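Local atomic coordinates of mitotic checkpoint control protein kinase BUB1 (Drosophila melanogaster, PDB entry 6JKK), a protein that probably acts as an ATP-dependent protein kinase, here represented by its kinase domain, and belongs to the mitotic checkpoint machinery of the kinetochore. Residues P242-L247 with R302-M307. Sequence-based numbering, arbitrary orientation.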
ATOM      1  N   PRO A 242       4.947  17.893 -13.620  1.00 40.97           N
ATOM      2  CA  PRO A 242       5.349  16.487 -13.701  1.00 38.58           C
ATOM      3  C   PRO A 242       5.540  15.858 -12.323  1.00 33.50           C
ATOM      4  O   PRO A 242       5.841  16.569 -11.363  1.00 32.73           O
ATOM      5  CB  PRO A 242       6.688  16.554 -14.442  1.00 39.21           C
ATOM      6  CG  PRO A 242       7.192  17.937 -14.192  1.00 41.27           C
ATOM      7  CD  PRO A 242       5.970  18.789 -14.187  1.00 41.12           C
ATOM      8  N   TRP A 243       5.368  14.541 -12.236  1.00 29.06           N
ATOM      9  CA  TRP A 243       5.524  13.814 -10.979  1.00 24.44           C
ATOM     10  C   TRP A 243       6.035  12.407 -11.238  1.00 25.71           C
ATOM     11  O   TRP A 243       5.826  11.851 -12.313  1.00 27.06           O
ATOM     12  CB  TRP A 243       4.189  13.720 -10.241  1.00 28.51           C
ATOM     13  CG  TRP A 243       3.094  13.161 -11.086  1.00 28.07           C
ATOM     14  CD1 TRP A 243       2.201  13.867 -11.840  1.00 36.34           C
ATOM     15  CD2 TRP A 243       2.769  11.779 -11.269  1.00 27.98           C
ATOM     16  NE1 TRP A 243       1.341  13.009 -12.480  1.00 26.66           N
ATOM     17  CE2 TRP A 243       1.670  11.719 -12.146  1.00 28.67           C
ATOM     18  CE3 TRP A 243       3.304  10.583 -10.778  1.00 25.36           C
ATOM     19  CZ2 TRP A 243       1.097  10.511 -12.541  1.00 29.02           C
ATOM     20  CZ3 TRP A 243       2.733   9.388 -11.169  1.00 27.92           C
ATOM     21  CH2 TRP A 243       1.642   9.359 -12.037  1.00 28.96           C
ATOM     22  N   THR A 244       6.707  11.842 -10.242  1.00 22.56           N
ATOM     23  CA  THR A 244       6.999  10.416 -10.207  1.00 23.66           C
ATOM     24  C   THR A 244       6.660   9.922  -8.808  1.00 21.01           C
ATOM     25  O   THR A 244       5.497   9.669  -8.498  1.00 21.24           O
ATOM     26  CB  THR A 244       8.479  10.106 -10.534  1.00 24.74           C
ATOM     27  OG1 THR A 244       9.337  10.897  -9.698  1.00 24.42           O
ATOM     28  CG2 THR A 244       8.782  10.400 -11.999  1.00 27.27           C
ATOM     29  N   TYR A 245       7.673   9.820  -7.953  1.00 21.70           N
ATOM     30  CA  TYR A 245       7.491   9.274  -6.604  1.00 19.62           C
ATOM     31  C   TYR A 245       6.610  10.142  -5.695  1.00 15.86           C
ATOM     32  O   TYR A 245       6.085   9.651  -4.692  1.00 20.32           O
ATOM     33  CB  TYR A 245       8.855   9.009  -5.948  1.00 16.64           C
ATOM     34  CG  TYR A 245       9.724   8.057  -6.745  1.00 22.48           C
ATOM     35  CD1 TYR A 245       9.599   6.678  -6.598  1.00 20.78           C
ATOM     36  CD2 TYR A 245      10.666   8.536  -7.647  1.00 25.91           C
ATOM     37  CE1 TYR A 245      10.389   5.806  -7.329  1.00 18.30           C
ATOM     38  CE2 TYR A 245      11.457   7.675  -8.378  1.00 29.77           C
ATOM     39  CZ  TYR A 245      11.316   6.313  -8.215  1.00 21.95           C
ATOM     40  OH  TYR A 245      12.108   5.456  -8.949  1.00 25.50           O
ATOM     41  N   GLN A 246       6.434  11.416  -6.047  1.00 16.79           N
ATOM     42  CA  GLN A 246       5.591  12.322  -5.256  1.00 17.12           C
ATOM     43  C   GLN A 246       4.179  11.772  -5.060  1.00 21.36           C
ATOM     44  O   GLN A 246       3.522  12.064  -4.050  1.00 22.63           O
ATOM     45  CB  GLN A 246       5.501  13.708  -5.908  1.00 18.21           C
ATOM     46  CG  GLN A 246       6.839  14.418  -6.133  1.00 25.95           C
ATOM     47  CD  GLN A 246       7.434  14.125  -7.499  1.00 25.21           C
ATOM     48  OE1 GLN A 246       7.442  12.981  -7.950  1.00 22.31           O
ATOM     49  NE2 GLN A 246       7.928  15.163  -8.169  1.00 24.21           N
ATOM     50  N   LEU A 247       3.711  10.985  -6.029  1.00 17.34           N
ATOM     51  CA  LEU A 247       2.357  10.422  -5.980  1.00 20.94           C
ATOM     52  C   LEU A 247       2.171   9.523  -4.760  1.00 22.95           C
ATOM     53  O   LEU A 247       1.125   9.553  -4.102  1.00 20.41           O
ATOM     54  CB  LEU A 247       2.044   9.646  -7.269  1.00 22.83           C
ATOM     55  CG  LEU A 247       0.622   9.094  -7.410  1.00 24.36           C
ATOM     56  CD1 LEU A 247      -0.392  10.235  -7.385  1.00 27.54           C
ATOM     57  CD2 LEU A 247       0.454   8.265  -8.670  1.00 25.42           C
ATOM     58  N   ARG A 302      10.173  19.902  -4.727  1.00 27.98           N
ATOM     59  CA  ARG A 302      10.588  20.849  -5.761  1.00 30.43           C
ATOM     60  C   ARG A 302      10.456  20.293  -7.179  1.00 39.43           C
ATOM     61  O   ARG A 302       9.858  20.926  -8.057  1.00 34.31           O
ATOM     62  CB  ARG A 302      12.029  21.295  -5.504  1.00 36.57           C
ATOM     63  CG  ARG A 302      12.254  22.786  -5.641  1.00 43.88           C
ATOM     64  CD  ARG A 302      13.575  23.201  -5.012  1.00 52.80           C
ATOM     65  NE  ARG A 302      14.724  22.683  -5.747  1.00 60.56           N
ATOM     66  CZ  ARG A 302      15.633  21.856  -5.241  1.00 63.09           C
ATOM     67  NH1 ARG A 302      15.532  21.453  -3.981  1.00 64.43           N
ATOM     68  NH2 ARG A 302      16.649  21.443  -5.990  1.00 58.98           N
ATOM     69  N   ASP A 303      11.020  19.109  -7.397  1.00 30.45           N
ATOM     70  CA  ASP A 303      11.025  18.491  -8.721  1.00 36.42           C
ATOM     71  C   ASP A 303      11.162  16.976  -8.604  1.00 35.59           C
ATOM     72  O   ASP A 303      11.276  16.449  -7.498  1.00 34.06           O
ATOM     73  CB  ASP A 303      12.159  19.071  -9.579  1.00 34.14           C
ATOM     74  CG  ASP A 303      13.508  19.030  -8.877  1.00 41.55           C
ATOM     75  OD1 ASP A 303      13.857  17.978  -8.304  1.00 37.39           O
ATOM     76  OD2 ASP A 303      14.217  20.056  -8.896  1.00 49.51           O
ATOM     77  N   CYS A 304      11.168  16.282  -9.742  1.00 36.44           N
ATOM     78  CA  CYS A 304      11.252  14.819  -9.749  1.00 39.58           C
ATOM     79  C   CYS A 304      12.688  14.329  -9.622  1.00 39.58           C
ATOM     80  O   CYS A 304      12.935  13.131  -9.485  1.00 38.53           O
ATOM     81  CB  CYS A 304      10.644  14.245 -11.029  1.00 38.79           C
ATOM     82  SG  CYS A 304       8.911  14.654 -11.293  1.00 33.67           S
ATOM     83  N   ARG A 305      13.635  15.255  -9.676  1.00 35.10           N
ATOM     84  CA  ARG A 305      15.042  14.884  -9.637  1.00 36.07           C
ATOM     85  C   ARG A 305      15.471  14.385  -8.267  1.00 44.76           C
ATOM     86  O   ARG A 305      16.266  13.449  -8.166  1.00 43.97           O
ATOM     87  CB  ARG A 305      15.918  16.060 -10.054  1.00 36.78           C
ATOM     88  CG  ARG A 305      15.751  16.448 -11.504  1.00 57.63           C
ATOM     89  CD  ARG A 305      17.057  16.976 -12.065  1.00 66.53           C
ATOM     90  NE  ARG A 305      17.202  16.676 -13.487  1.00 74.58           N
ATOM     91  CZ  ARG A 305      16.997  17.551 -14.468  1.00 79.66           C
ATOM     92  NH1 ARG A 305      16.637  18.798 -14.190  1.00 77.66           N
ATOM     93  NH2 ARG A 305      17.160  17.179 -15.730  1.00 83.79           N
ATOM     94  N   THR A 306      14.961  15.027  -7.218  1.00 46.18           N
ATOM     95  CA  THR A 306      15.312  14.661  -5.847  1.00 47.80           C
ATOM     96  C   THR A 306      14.078  14.581  -4.949  1.00 37.36           C
ATOM     97  O   THR A 306      13.304  15.536  -4.854  1.00 35.16           O
ATOM     98  CB  THR A 306      16.313  15.667  -5.235  1.00 55.12           C
ATOM     99  OG1 THR A 306      15.668  16.933  -5.053  1.00 62.94           O
ATOM    100  CG2 THR A 306      17.509  15.852  -6.143  1.00 34.52           C
ATOM    101  N   MET A 307      13.895  13.436  -4.299  1.00 31.94           N
ATOM    102  CA  MET A 307      12.811  13.267  -3.336  1.00 28.90           C
ATOM    103  C   MET A 307      13.304  13.625  -1.935  1.00 29.18           C
ATOM    104  O   MET A 307      14.505  13.596  -1.677  1.00 34.63           O
ATOM    105  CB  MET A 307      12.299  11.825  -3.363  1.00 34.39           C
ATOM    106  CG  MET A 307      11.630  11.430  -4.673  1.00 37.22           C
ATOM    107  SD  MET A 307      10.168  12.434  -5.006  1.00 23.22           S
ATOM    108  CE  MET A 307      10.703  13.286  -6.487  1.00 24.38           C
TER
HETATM  109  O   HOH W   1      11.833  10.673 -10.531  1.00 38.20           O
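Gln-246 reaches across to Cys-304 and Met-307 with nearly its whole side chain. From CB the chain runs to Gln-246 CG, which packs 4.0 Å from Met-307 SD. A bend there (chi2 91°) folds the amide back over its own segment, and at Gln-246 CD the flat group lies beneath Met-307 CE, a methyl seated squarely over its face at 3.5 Å. Gln-246 OE1 turns back to its own segment and accepts the backbone N-H of Thr-244, with 2.7 Å between OE1 and N, which lies 33° off the carbonyl plane. Gln-246 NE2, at the tip, points an N-H at Cys-304 SG, 3.3 Å off, in a nearly straight bond (171°) that stays in the amide plane. A glutamine suits this place because one amide both accepts and donates, tying its own segment to the loop. A leucine here would probably leave the Thr-244 N without this acceptor and the sulfur without its donor.

Cys-304 is small enough to nestle against the backbone, its SG 3.5 Å from Trp-243 CA. The flexible Met-307, bent twice, also lays SD on Tyr-245 CB (3.8 Å). A water held by Thr-244 OG1 donates to Cys-304 O, adding a polar bridge.

The contact joins the N-terminal part of helix 246-261, the αF helix of the kinase C-lobe, to the loop between helices 288-299 and 310-322. Trp-243 CB points away from that loop; its ring packs on helix 235-238 and meets Phe-223, with NE1 bonded to Tyr-225 O, while Thr-244 and Tyr-245 pack on Ile-179 of strand 178-179.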